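Side-chain contacts in protein yahD a copper inducible hydrolase (Lactococcus lactis subsp. lactis, PDB 3OG9), which probably acts as a hydrolase of the alpha/beta fold, is induced by copper, and here holds D-malate in its pocket: residues N58-L63 and A113-N118; R64-G67 and E72-D75; E81-L86 and R122-F127. All coordinates share one frame; numbering follows the deposited sequence.

The three contacts illustrate how chemistry follows place in an alpha/beta hydrolase fold. Interaction 1 is buried: apolar side chains join a loop to helix 111-121, and D-malate provides the polar link between them. Interaction 2, nested within the chain loop that interaction 1 closes, is mostly at the surface and relies on backbone amides, an asparagine and charged groups; its Phe74 still reaches the same ligand and packs against Phe61 and Leu63. Interaction 3, partly buried, ties helix 76-97 to the turn after helix 111-121 through a lysine. It adjoins interaction 1, where Val115 packs on Leu86, but does not touch interaction 2.

Interaction 1. Residues N58-L63 and A113-N118; sequences NRYFKL and ANVALN. With MLT (D-malate), chain C.
In one of two modelled conformers of Val115, its CG2 methyl meets two aromatic residues of the loop 58-63, 3.6 Å from CB of Tyr60 and 3.6 Å from CD2 of Phe61. The methyl comes to the edge of the Phe61 ring, near its plane, as the two side chains slide past each other in opposite directions.

The polar link runs through D-malate, one carboxylate of which bridges the segments. Its O1 accepts from both NH1 and NH2 of Arg59, each at 2.8 Å, while its O2 takes a straighter bond from ND2 of Asn114 (2.8 Å, 165° at the hydrogen). A bend at chi3 (52°) turns the Arg59 head so that NE and NH2 also grip Phe61 O side-on, with NE 2.8 Å from that oxygen. A methionine at Arg59 would probably leave malate O1 without the two N-H donors of the guanidinium and the Phe61 carbonyl without its pair.

Around this site, Tyr60 OH is hydrogen-bonded to Ile48 O at the end of strand 45-48, Phe61 touches Leu79 of helix 76-97, and Leu117 leans on strand 129-133.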
ATOM      1  N   ASN A  58       7.601 -12.344   6.994  1.00 12.06           N
ATOM      2  CA  ASN A  58       6.204 -11.979   6.712  1.00 11.16           C
ATOM      3  C   ASN A  58       6.091 -11.298   5.353  1.00  9.50           C
ATOM      4  O   ASN A  58       6.905 -10.433   5.046  1.00  8.84           O
ATOM      5  CB  ASN A  58       5.656 -11.037   7.802  1.00 10.76           C
ATOM      6  CG  ASN A  58       5.542 -11.702   9.152  1.00 11.31           C
ATOM      7  OD1 ASN A  58       5.413 -12.927   9.247  1.00 14.25           O
ATOM      8  ND2 ASN A  58       5.534 -10.896  10.207  1.00 10.07           N
ATOM      9  N   ARG A  59       5.086 -11.676   4.564  1.00  9.57           N
ATOM     10  CA  ARG A  59       4.825 -11.084   3.229  1.00  8.84           C
ATOM     11  C   ARG A  59       3.341 -11.197   2.911  1.00  8.14           C
ATOM     12  O   ARG A  59       2.634 -12.011   3.514  1.00  9.42           O
ATOM     13  CB  ARG A  59       5.584 -11.840   2.117  1.00  9.63           C
ATOM     14  CG  ARG A  59       7.067 -11.533   1.966  1.00  8.51           C
ATOM     15  CD  ARG A  59       7.651 -12.314   0.775  1.00  9.91           C
ATOM     16  NE  ARG A  59       6.838 -12.059  -0.403  1.00  8.77           N
ATOM     17  CZ  ARG A  59       6.997 -11.018  -1.221  1.00 10.97           C
ATOM     18  NH1 ARG A  59       7.976 -10.150  -1.028  1.00 12.62           N
ATOM     19  NH2 ARG A  59       6.168 -10.845  -2.238  1.00 10.78           N
ATOM     20  N   TYR A  60       2.874 -10.419   1.933  1.00  7.34           N
ATOM     21  CA  TYR A  60       1.473 -10.511   1.491  1.00  6.61           C
ATOM     22  C   TYR A  60       1.195 -11.535   0.408  1.00  6.89           C
ATOM     23  O   TYR A  60       0.048 -11.942   0.233  1.00  8.20           O
ATOM     24  CB  TYR A  60       0.947  -9.147   1.055  1.00  5.77           C
ATOM     25  CG  TYR A  60       0.740  -8.257   2.237  1.00  4.86           C
ATOM     26  CD1 TYR A  60      -0.418  -8.352   3.015  1.00  5.68           C
ATOM     27  CD2 TYR A  60       1.760  -7.360   2.639  1.00  7.23           C
ATOM     28  CE1 TYR A  60      -0.578  -7.550   4.144  1.00  5.93           C
ATOM     29  CE2 TYR A  60       1.590  -6.550   3.766  1.00  4.98           C
ATOM     30  CZ  TYR A  60       0.429  -6.639   4.491  1.00  5.74           C
ATOM     31  OH  TYR A  60       0.274  -5.844   5.610  1.00  3.88           O
ATOM     32  N   PHE A  61       2.216 -11.961  -0.323  1.00  6.92           N
ATOM     33  CA  PHE A  61       2.020 -12.956  -1.402  1.00  7.20           C
ATOM     34  C   PHE A  61       3.360 -13.606  -1.704  1.00  7.28           C
ATOM     35  O   PHE A  61       4.405 -13.104  -1.298  1.00  7.07           O
ATOM     36  CB  PHE A  61       1.374 -12.317  -2.674  1.00  8.12           C
ATOM     37  CG  PHE A  61       2.266 -11.342  -3.367  1.00  7.60           C
ATOM     38  CD1 PHE A  61       3.200 -11.782  -4.312  1.00  8.67           C
ATOM     39  CD2 PHE A  61       2.241 -10.000  -3.023  1.00  9.75           C
ATOM     40  CE1 PHE A  61       4.076 -10.896  -4.932  1.00  9.64           C
ATOM     41  CE2 PHE A  61       3.130  -9.088  -3.649  1.00 10.12           C
ATOM     42  CZ  PHE A  61       4.042  -9.545  -4.624  1.00 10.71           C
ATOM     43  N   LYS A  62       3.319 -14.761  -2.354  1.00  8.62           N
ATOM     44  CA  LYS A  62       4.528 -15.579  -2.537  1.00  8.65           C
ATOM     45  C   LYS A  62       5.413 -15.065  -3.664  1.00  8.90           C
ATOM     46  O   LYS A  62       4.925 -14.436  -4.615  1.00  8.65           O
ATOM     47  CB  LYS A  62       4.117 -17.016  -2.850  1.00  9.32           C
ATOM     48  CG  LYS A  62       3.541 -17.742  -1.652  1.00 12.40           C
ATOM     49  CD  LYS A  62       2.819 -19.023  -2.087  1.00 20.11           C
ATOM     50  CE  LYS A  62       3.732 -20.231  -2.048  1.00 25.90           C
ATOM     51  NZ  LYS A  62       4.735 -20.277  -3.141  1.00 29.73           N
ATOM     52  N   LEU A  63       6.711 -15.353  -3.549  1.00  8.47           N
ATOM     53  CA  LEU A  63       7.690 -15.161  -4.599  1.00  9.18           C
ATOM     54  C   LEU A  63       7.896 -16.501  -5.281  1.00  9.39           C
ATOM     55  O   LEU A  63       7.422 -17.535  -4.769  1.00 10.21           O
ATOM     56  CB  LEU A  63       9.037 -14.699  -4.018  1.00  8.92           C
ATOM     57  CG  LEU A  63       8.972 -13.281  -3.397  1.00  9.88           C
ATOM     58  CD1 LEU A  63      10.305 -12.892  -2.781  1.00 11.67           C
ATOM     59  CD2 LEU A  63       8.496 -12.218  -4.427  1.00 11.46           C
ATOM     60  N   ALA A 113       2.699  -1.728   0.133  1.00  5.06           N
ATOM     61  CA  ALA A 113       2.348  -0.652  -0.798  1.00  5.45           C
ATOM     62  C   ALA A 113       1.950  -1.250  -2.166  1.00  6.86           C
ATOM     63  O   ALA A 113       0.985  -0.814  -2.803  1.00  6.79           O
ATOM     64  CB  ALA A 113       3.538   0.299  -0.949  1.00  6.15           C
ATOM     65  N   ASN A 114       2.691  -2.268  -2.590  1.00  5.75           N
ATOM     66  CA  ASN A 114       2.468  -2.953  -3.865  1.00  6.28           C
ATOM     67  C   ASN A 114       1.123  -3.627  -3.929  1.00  6.30           C
ATOM     68  O   ASN A 114       0.429  -3.570  -4.966  1.00  6.07           O
ATOM     69  CB  ASN A 114       3.608  -3.985  -4.087  1.00  5.88           C
ATOM     70  CG  ASN A 114       4.935  -3.307  -4.286  1.00  7.51           C
ATOM     71  OD1 ASN A 114       4.953  -2.117  -4.578  1.00  9.94           O
ATOM     72  ND2 ASN A 114       6.055  -4.046  -4.149  1.00  6.95           N
ATOM     73  N   VAL A 115       0.751  -4.234  -2.807  0.50  5.87           N
ATOM     74  CA  VAL A 115      -0.497  -4.959  -2.666  0.50  5.96           C
ATOM     75  C   VAL A 115      -1.685  -3.998  -2.657  0.50  6.65           C
ATOM     76  O   VAL A 115      -2.710  -4.258  -3.320  0.50  6.60           O
ATOM     77  CB  VAL A 115      -0.400  -5.892  -1.427  0.50  5.87           C
ATOM     78  CG1 VAL A 115      -1.756  -6.230  -0.804  0.50  5.71           C
ATOM     79  CG2 VAL A 115       0.349  -7.158  -1.835  0.50  2.71           C
ATOM     80  N   ALA A 116      -1.531  -2.886  -1.934  1.00  6.47           N
ATOM     81  CA  ALA A 116      -2.561  -1.801  -1.889  1.00  7.25           C
ATOM     82  C   ALA A 116      -2.819  -1.223  -3.293  1.00  6.98           C
ATOM     83  O   ALA A 116      -3.977  -1.028  -3.733  1.00  6.49           O
ATOM     84  CB  ALA A 116      -2.129  -0.690  -0.934  1.00  7.16           C
ATOM     85  N   LEU A 117      -1.718  -0.944  -3.975  1.00  6.43           N
ATOM     86  CA  LEU A 117      -1.752  -0.380  -5.316  1.00  6.71           C
ATOM     87  C   LEU A 117      -2.370  -1.341  -6.318  1.00  6.29           C
ATOM     88  O   LEU A 117      -3.161  -0.952  -7.179  1.00  5.90           O
ATOM     89  CB  LEU A 117      -0.345  -0.024  -5.744  1.00  5.79           C
ATOM     90  CG  LEU A 117       0.218   1.227  -5.103  1.00  6.58           C
ATOM     91  CD1 LEU A 117       1.725   1.264  -5.414  1.00  7.05           C
ATOM     92  CD2 LEU A 117      -0.509   2.482  -5.611  1.00  7.69           C
ATOM     93  N   ASN A 118      -2.039  -2.617  -6.175  1.00  5.41           N
ATOM     94  CA  ASN A 118      -2.645  -3.627  -7.035  1.00  6.46           C
ATOM     95  C   ASN A 118      -4.160  -3.809  -6.798  1.00  7.06           C
ATOM     96  O   ASN A 118      -4.930  -3.857  -7.759  1.00  6.44           O
ATOM     97  CB  ASN A 118      -1.883  -4.950  -6.899  1.00  6.62           C
ATOM     98  CG  ASN A 118      -2.358  -5.999  -7.900  1.00  9.61           C
ATOM     99  OD1 ASN A 118      -3.237  -6.799  -7.594  1.00 10.59           O
ATOM    100  ND2 ASN A 118      -1.776  -5.988  -9.098  1.00 11.89           N
TER
HETATM  101  C1  MLT C 500       7.335  -7.293  -3.441  1.00 18.36           C
HETATM  102  O1  MLT C 500       7.401  -8.529  -3.199  1.00 16.02           O
HETATM  103  O2  MLT C 500       6.268  -6.662  -3.245  1.00 13.79           O
HETATM  104  C2  MLT C 500       8.537  -6.563  -3.996  1.00 21.36           C
HETATM  105  O3  MLT C 500       9.622  -7.441  -4.240  1.00 24.21           O
HETATM  106  C3  MLT C 500       8.967  -5.411  -3.087  1.00 22.27           C
HETATM  107  C4  MLT C 500       9.509  -5.867  -1.753  1.00 25.72           C
HETATM  108  O4  MLT C 500      10.452  -5.208  -1.265  1.00 28.98           O
HETATM  109  O5  MLT C 500       9.060  -6.846  -1.102  1.00 22.41           O

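Interaction 2. Residues R64-G67 and E72-D75; sequences RGLG and ENFD. With MLT (D-malate), chain C.
Asn73 OD1 is gripped by two backbone amides of the facing segment, Leu66 N at 2.7 Å and Arg64 N at 2.8 Å. The amides arrive from opposite faces of the carboxamide plane. The Leu66 bond is nearly straight (173° at the hydrogen), the Arg64 bond more bent (136°), and Arg64 N has a further, weak bond to Asn73 O. The setting is the loop before helix 76-97, where a short 3-10 turn ends at Asn73 and Asp75 takes the N-cap position. With CG anti to the backbone N, a chi1 of -156° sets the Asn73 amide beside the 64-67 loop, and its oxygen pins that loop at two points.

Arg64 extends its chain along the 72-75 backbone, passing Glu72 O with CD at 3.3 Å. Its guanidinium lays one face over Asp75, whose CA is 3.7 Å from CZ. The charge pairing with Asp75 is long, 3.8 Å from NH1 to OD1; OD1 stands off the flat of the guanidinium, and the attraction is one of charge without a directed N-H. OD1 is held instead by Ser78 N, which it caps, and by a water that also accepts from Arg64 NH1. On the buried side Phe74 turns away from the 64-67 segment into the ligand pocket, where CE1 at the ring edge lies 3.4 Å from O3 of D-malate.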
ATOM      1  N   ARG A  64       8.635 -16.487  -6.390  1.00  8.41           N
ATOM      2  CA  ARG A  64       8.845 -17.700  -7.201  1.00  8.99           C
ATOM      3  C   ARG A  64      10.089 -18.606  -6.923  1.00  9.69           C
ATOM      4  O   ARG A  64      10.281 -19.584  -7.625  1.00 10.07           O
ATOM      5  CB  ARG A  64       8.589 -17.432  -8.712  1.00  9.03           C
ATOM      6  CG  ARG A  64       7.141 -17.048  -9.058  1.00  5.47           C
ATOM      7  CD  ARG A  64       6.906 -17.306 -10.562  1.00  7.19           C
ATOM      8  NE  ARG A  64       5.712 -16.617 -11.087  1.00  5.41           N
ATOM      9  CZ  ARG A  64       4.479 -17.096 -11.013  1.00  7.87           C
ATOM     10  NH1 ARG A  64       4.246 -18.262 -10.406  1.00  6.90           N
ATOM     11  NH2 ARG A  64       3.462 -16.390 -11.549  1.00  6.90           N
ATOM     12  N   GLY A  65      10.977 -18.374  -5.951  1.00 11.36           N
ATOM     13  CA  GLY A  65      12.298 -17.762  -5.999  1.00 10.71           C
ATOM     14  C   GLY A  65      13.237 -17.734  -7.179  1.00  9.68           C
ATOM     15  O   GLY A  65      14.158 -18.593  -7.401  1.00  9.61           O
ATOM     16  N   LEU A  66      13.016 -16.647  -7.885  1.00  9.00           N
ATOM     17  CA  LEU A  66      13.791 -16.160  -8.969  1.00  9.32           C
ATOM     18  C   LEU A  66      14.194 -14.761  -8.458  1.00  9.62           C
ATOM     19  O   LEU A  66      13.853 -13.742  -9.059  1.00  9.26           O
ATOM     20  CB  LEU A  66      12.889 -16.092 -10.214  1.00  9.75           C
ATOM     21  CG  LEU A  66      12.335 -17.454 -10.659  1.00 10.64           C
ATOM     22  CD1 LEU A  66      11.491 -17.291 -11.916  1.00 10.86           C
ATOM     23  CD2 LEU A  66      13.522 -18.394 -10.905  1.00 12.64           C
ATOM     24  N   GLY A  67      14.938 -14.739  -7.346  1.00  9.60           N
ATOM     25  CA  GLY A  67      15.441 -13.468  -6.754  1.00 10.71           C
ATOM     26  C   GLY A  67      16.304 -12.585  -7.657  1.00 11.78           C
ATOM     27  O   GLY A  67      16.503 -11.385  -7.373  1.00 11.89           O
ATOM     28  N   GLU A  72       8.965 -11.324 -12.867  1.00  8.18           N
ATOM     29  CA  GLU A  72       8.983 -12.781 -13.000  1.00  9.15           C
ATOM     30  C   GLU A  72       9.032 -13.509 -11.651  1.00  8.69           C
ATOM     31  O   GLU A  72       8.672 -14.685 -11.585  1.00  9.51           O
ATOM     32  CB  GLU A  72      10.153 -13.282 -13.889  1.00  8.68           C
ATOM     33  CG  GLU A  72      10.069 -12.815 -15.367  1.00 10.33           C
ATOM     34  CD  GLU A  72      10.598 -11.381 -15.586  1.00 14.29           C
ATOM     35  OE1 GLU A  72      11.094 -10.759 -14.611  1.00 12.19           O
ATOM     36  OE2 GLU A  72      10.523 -10.872 -16.744  1.00 14.52           O
ATOM     37  N   ASN A  73       9.479 -12.834 -10.598  1.00  8.00           N
ATOM     38  CA  ASN A  73       9.493 -13.461  -9.269  1.00  8.08           C
ATOM     39  C   ASN A  73       8.180 -13.362  -8.492  1.00  8.44           C
ATOM     40  O   ASN A  73       8.066 -13.938  -7.421  1.00  8.29           O
ATOM     41  CB  ASN A  73      10.636 -12.890  -8.401  1.00  7.86           C
ATOM     42  CG  ASN A  73      11.071 -13.857  -7.303  1.00  8.73           C
ATOM     43  OD1 ASN A  73      10.836 -15.061  -7.388  1.00  7.84           O
ATOM     44  ND2 ASN A  73      11.700 -13.332  -6.267  1.00  5.85           N
ATOM     45  N   PHE A  74       7.187 -12.641  -9.019  1.00  8.96           N
ATOM     46  CA  PHE A  74       5.934 -12.448  -8.268  1.00  7.72           C
ATOM     47  C   PHE A  74       4.956 -13.544  -8.665  1.00  7.82           C
ATOM     48  O   PHE A  74       4.606 -13.682  -9.853  1.00  8.14           O
ATOM     49  CB  PHE A  74       5.355 -11.052  -8.524  1.00  8.35           C
ATOM     50  CG  PHE A  74       6.323  -9.917  -8.257  1.00  7.71           C
ATOM     51  CD1 PHE A  74       7.215  -9.971  -7.186  1.00  8.98           C
ATOM     52  CD2 PHE A  74       6.265  -8.740  -9.020  1.00  8.24           C
ATOM     53  CE1 PHE A  74       8.101  -8.896  -6.931  1.00 11.83           C
ATOM     54  CE2 PHE A  74       7.142  -7.669  -8.776  1.00  9.35           C
ATOM     55  CZ  PHE A  74       8.068  -7.742  -7.735  1.00  8.49           C
ATOM     56  N   ASP A  75       4.530 -14.333  -7.687  1.00  7.94           N
ATOM     57  CA  ASP A  75       3.516 -15.377  -7.924  1.00  7.96           C
ATOM     58  C   ASP A  75       2.100 -14.759  -8.040  1.00  8.25           C
ATOM     59  O   ASP A  75       1.430 -14.424  -7.041  1.00  8.78           O
ATOM     60  CB  ASP A  75       3.623 -16.455  -6.850  1.00  7.49           C
ATOM     61  CG  ASP A  75       2.620 -17.582  -7.027  1.00 10.00           C
ATOM     62  OD1 ASP A  75       1.649 -17.411  -7.793  1.00  9.60           O
ATOM     63  OD2 ASP A  75       2.804 -18.633  -6.364  1.00 11.73           O
TER
HETATM   64  C1  MLT C 500       7.335  -7.293  -3.441  1.00 18.36           C
HETATM   65  O1  MLT C 500       7.401  -8.529  -3.199  1.00 16.02           O
HETATM   66  O2  MLT C 500       6.268  -6.662  -3.245  1.00 13.79           O
HETATM   67  C2  MLT C 500       8.537  -6.563  -3.996  1.00 21.36           C
HETATM   68  O3  MLT C 500       9.622  -7.441  -4.240  1.00 24.21           O
HETATM   69  C3  MLT C 500       8.967  -5.411  -3.087  1.00 22.27           C
HETATM   70  C4  MLT C 500       9.509  -5.867  -1.753  1.00 25.72           C
HETATM   71  O4  MLT C 500      10.452  -5.208  -1.265  1.00 28.98           O
HETATM   72  O5  MLT C 500       9.060  -6.846  -1.102  1.00 22.41           O
HETATM   73  O   HOH W   1       1.682 -19.254  -9.706  1.00 11.08           O

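Interaction 3. Residues E81-L86 and R122-F127; sequences EETDWL and RGKINF
Segment 81-86 is regular helix within helix 76-97, while 122-127 is the irregular link from helix 111-121 to strand 129-133; their backbones come nearest at Asp84 and Lys124, whose CA atoms are 7.5 Å apart. The link opens with a Schellman motif: Gly123 leaves helical geometry with a positive phi of 69°, and two bonds reach back into the last helical turn. The chain is thereby redirected within one alpha-to-beta connection of the alpha/beta hydrolase fold, and the next residue, Lys124, faces helix 76-97.

Lys124 spans the gap with a chain extended beyond CG, crossing Thr83 at about a right angle. Its ammonium donates to Thr83 OG1 at 2.8 Å. That hydroxyl sits between the backbone N and the carbonyl carbon of its own residue (chi1 58°), a placing that also lets it bond to carbonyls of the preceding turn, at Leu79 and Asp80. Asp84 starts in the other direction, its CB pointing away from the link, yet the carboxylate curls back and forms a salt bridge with the same nitrogen. The modelled distance from Lys124 NZ to Asp84 OD1, 2.5 Å, is short enough for its exact value to be doubtful, as is the approach of NZ from above the carboxylate plane. Asp80 supplies a second salt bridge to the ammonium, so two carboxylates probably share the positive charge.

Around the contact, helix 76-97 also packs on helix 111-121 through Leu86 on Met119, Ile125 touches Val90, and Thr87 OG1 bonds to Lys124 O, tying the link's backbone to the helix as well. On the threonine side of the grip, Lys124 CE lies 3.5 Å from Thr83 OG1.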
ATOM      1  N   GLU A  81      -5.025 -14.659  -4.980  1.00  8.48           N
ATOM      2  CA  GLU A  81      -5.692 -15.304  -3.842  1.00  9.35           C
ATOM      3  C   GLU A  81      -5.621 -14.432  -2.572  1.00  8.66           C
ATOM      4  O   GLU A  81      -6.619 -14.267  -1.853  1.00  8.51           O
ATOM      5  CB  GLU A  81      -5.112 -16.694  -3.570  1.00  9.95           C
ATOM      6  CG  GLU A  81      -5.435 -17.700  -4.673  1.00 15.60           C
ATOM      7  CD  GLU A  81      -4.397 -18.832  -4.776  0.50 17.72           C
ATOM      8  OE1 GLU A  81      -3.650 -19.072  -3.800  0.50 18.29           O
ATOM      9  OE2 GLU A  81      -4.329 -19.482  -5.846  0.50 19.49           O
ATOM     10  N   GLU A  82      -4.445 -13.860  -2.310  1.00  8.66           N
ATOM     11  CA  GLU A  82      -4.236 -13.124  -1.046  1.00  8.93           C
ATOM     12  C   GLU A  82      -4.927 -11.777  -1.094  1.00  9.04           C
ATOM     13  O   GLU A  82      -5.427 -11.290  -0.064  1.00  8.58           O
ATOM     14  CB  GLU A  82      -2.754 -12.943  -0.731  1.00  9.33           C
ATOM     15  CG  GLU A  82      -2.036 -14.263  -0.423  1.00 11.28           C
ATOM     16  CD  GLU A  82      -2.640 -14.980   0.778  1.00 15.47           C
ATOM     17  OE1 GLU A  82      -2.862 -14.361   1.848  1.00 16.20           O
ATOM     18  OE2 GLU A  82      -2.929 -16.182   0.638  1.00 18.99           O
ATOM     19  N   THR A  83      -4.991 -11.181  -2.279  1.00  8.28           N
ATOM     20  CA  THR A  83      -5.745  -9.921  -2.388  1.00  8.95           C
ATOM     21  C   THR A  83      -7.274 -10.119  -2.272  1.00  9.28           C
ATOM     22  O   THR A  83      -7.966  -9.242  -1.757  1.00  7.72           O
ATOM     23  CB  THR A  83      -5.372  -9.071  -3.589  1.00  9.46           C
ATOM     24  OG1 THR A  83      -5.553  -9.804  -4.802  1.00  8.73           O
ATOM     25  CG2 THR A  83      -3.896  -8.570  -3.462  1.00  9.26           C
ATOM     26  N   ASP A  84      -7.786 -11.270  -2.701  1.00  9.89           N
ATOM     27  CA  ASP A  84      -9.208 -11.613  -2.434  1.00  9.98           C
ATOM     28  C   ASP A  84      -9.411 -11.751  -0.941  1.00  9.69           C
ATOM     29  O   ASP A  84     -10.390 -11.229  -0.370  1.00  8.70           O
ATOM     30  CB  ASP A  84      -9.626 -12.901  -3.122  1.00 10.86           C
ATOM     31  CG  ASP A  84      -9.891 -12.719  -4.610  1.00 12.95           C
ATOM     32  OD1 ASP A  84      -9.866 -11.585  -5.123  1.00 16.32           O
ATOM     33  OD2 ASP A  84     -10.093 -13.741  -5.265  1.00 16.68           O
ATOM     34  N   TRP A  85      -8.471 -12.434  -0.293  1.00  9.74           N
ATOM     35  CA  TRP A  85      -8.535 -12.623   1.149  1.00  9.18           C
ATOM     36  C   TRP A  85      -8.467 -11.284   1.884  1.00  8.65           C
ATOM     37  O   TRP A  85      -9.294 -11.005   2.761  1.00  6.82           O
ATOM     38  CB  TRP A  85      -7.410 -13.542   1.656  1.00 10.88           C
ATOM     39  CG  TRP A  85      -7.404 -13.512   3.175  1.00 12.27           C
ATOM     40  CD1 TRP A  85      -8.257 -14.163   4.010  1.00 14.26           C
ATOM     41  CD2 TRP A  85      -6.557 -12.716   4.001  1.00 13.65           C
ATOM     42  NE1 TRP A  85      -7.957 -13.861   5.329  1.00 15.80           N
ATOM     43  CE2 TRP A  85      -6.919 -12.966   5.342  1.00 13.64           C
ATOM     44  CE3 TRP A  85      -5.491 -11.844   3.740  1.00 12.68           C
ATOM     45  CZ2 TRP A  85      -6.267 -12.370   6.409  1.00 13.78           C
ATOM     46  CZ3 TRP A  85      -4.844 -11.255   4.804  1.00 14.29           C
ATOM     47  CH2 TRP A  85      -5.245 -11.515   6.126  1.00 12.64           C
ATOM     48  N   LEU A  86      -7.502 -10.441   1.490  1.00  8.04           N
ATOM     49  CA  LEU A  86      -7.312  -9.172   2.166  1.00  9.30           C
ATOM     50  C   LEU A  86      -8.504  -8.219   1.976  1.00  8.40           C
ATOM     51  O   LEU A  86      -8.903  -7.569   2.902  1.00  8.60           O
ATOM     52  CB  LEU A  86      -5.999  -8.497   1.720  1.00  8.54           C
ATOM     53  CG  LEU A  86      -5.576  -7.199   2.436  1.00  9.64           C
ATOM     54  CD1 LEU A  86      -5.492  -7.362   3.932  1.00  7.54           C
ATOM     55  CD2 LEU A  86      -4.229  -6.728   1.872  1.00  9.95           C
ATOM     56  N   ARG A 122      -6.985  -3.036  -9.554  1.00 12.06           N
ATOM     57  CA  ARG A 122      -7.844  -4.145  -9.922  1.00 12.23           C
ATOM     58  C   ARG A 122      -9.287  -3.881  -9.530  1.00 12.36           C
ATOM     59  O   ARG A 122     -10.151  -4.708  -9.844  1.00 13.22           O
ATOM     60  CB  ARG A 122      -7.376  -5.434  -9.222  1.00 12.49           C
ATOM     61  CG  ARG A 122      -6.130  -6.099  -9.835  1.00 14.68           C
ATOM     62  CD  ARG A 122      -6.514  -6.854 -11.083  1.00 18.58           C
ATOM     63  NE  ARG A 122      -5.451  -7.650 -11.684  1.00 19.31           N
ATOM     64  CZ  ARG A 122      -5.639  -8.414 -12.752  1.00 24.75           C
ATOM     65  NH1 ARG A 122      -6.838  -8.466 -13.317  1.00 28.09           N
ATOM     66  NH2 ARG A 122      -4.649  -9.125 -13.265  1.00 27.30           N
ATOM     67  N   GLY A 123      -9.541  -2.792  -8.789  1.00 11.64           N
ATOM     68  CA  GLY A 123     -10.897  -2.466  -8.292  1.00 12.02           C
ATOM     69  C   GLY A 123     -11.440  -3.402  -7.213  1.00 12.95           C
ATOM     70  O   GLY A 123     -12.654  -3.565  -7.074  1.00 12.78           O
ATOM     71  N   LYS A 124     -10.547  -4.010  -6.436  1.00 12.21           N
ATOM     72  CA  LYS A 124     -10.970  -4.907  -5.362  1.00 12.67           C
ATOM     73  C   LYS A 124     -11.328  -4.146  -4.078  1.00 12.87           C
ATOM     74  O   LYS A 124     -12.160  -4.621  -3.287  1.00 13.51           O
ATOM     75  CB  LYS A 124      -9.919  -5.979  -5.078  1.00 12.18           C
ATOM     76  CG  LYS A 124      -9.600  -6.951  -6.220  1.00 11.58           C
ATOM     77  CD  LYS A 124      -8.731  -8.108  -5.654  1.00 11.90           C
ATOM     78  CE  LYS A 124      -8.408  -9.135  -6.719  1.00 11.64           C
ATOM     79  NZ  LYS A 124      -7.855 -10.449  -6.194  1.00 13.27           N
ATOM     80  N   ILE A 125     -10.705  -2.984  -3.867  1.00 12.81           N
ATOM     81  CA  ILE A 125     -11.046  -2.087  -2.749  1.00 13.07           C
ATOM     82  C   ILE A 125     -11.133  -0.635  -3.265  1.00 13.34           C
ATOM     83  O   ILE A 125     -10.243  -0.159  -3.967  1.00 13.44           O
ATOM     84  CB  ILE A 125     -10.026  -2.124  -1.544  1.00 13.02           C
ATOM     85  CG1 ILE A 125      -9.839  -3.526  -0.972  1.00 16.43           C
ATOM     86  CG2 ILE A 125     -10.510  -1.236  -0.368  1.00 13.52           C
ATOM     87  CD1 ILE A 125      -9.134  -3.608   0.458  1.00 13.20           C
ATOM     88  N   ASN A 126     -12.208   0.050  -2.892  1.00 13.22           N
ATOM     89  CA  ASN A 126     -12.399   1.460  -3.220  1.00 13.65           C
ATOM     90  C   ASN A 126     -11.813   2.385  -2.136  1.00 12.97           C
ATOM     91  O   ASN A 126     -12.554   3.116  -1.449  1.00 12.85           O
ATOM     92  CB  ASN A 126     -13.895   1.724  -3.414  1.00 14.63           C
ATOM     93  CG  ASN A 126     -14.176   3.097  -4.006  1.00 15.78           C
ATOM     94  OD1 ASN A 126     -13.429   3.602  -4.852  1.00 20.19           O
ATOM     95  ND2 ASN A 126     -15.243   3.710  -3.541  1.00 19.69           N
ATOM     96  N   PHE A 127     -10.486   2.349  -1.978  1.00 11.39           N
ATOM     97  CA  PHE A 127      -9.807   3.311  -1.085  1.00 10.60           C
ATOM     98  C   PHE A 127     -10.098   4.753  -1.524  1.00  9.27           C
ATOM     99  O   PHE A 127     -10.217   5.049  -2.724  1.00 10.30           O
ATOM    100  CB  PHE A 127      -8.276   3.149  -1.115  1.00 10.37           C
ATOM    101  CG  PHE A 127      -7.763   1.825  -0.595  1.00 10.73           C
ATOM    102  CD1 PHE A 127      -7.965   1.451   0.728  1.00 11.24           C
ATOM    103  CD2 PHE A 127      -7.026   0.991  -1.438  1.00 10.88           C
ATOM    104  CE1 PHE A 127      -7.461   0.227   1.214  1.00 12.15           C
ATOM    105  CE2 PHE A 127      -6.518  -0.214  -0.979  1.00 10.65           C
ATOM    106  CZ  PHE A 127      -6.740  -0.603   0.349  1.00 10.46           C
TER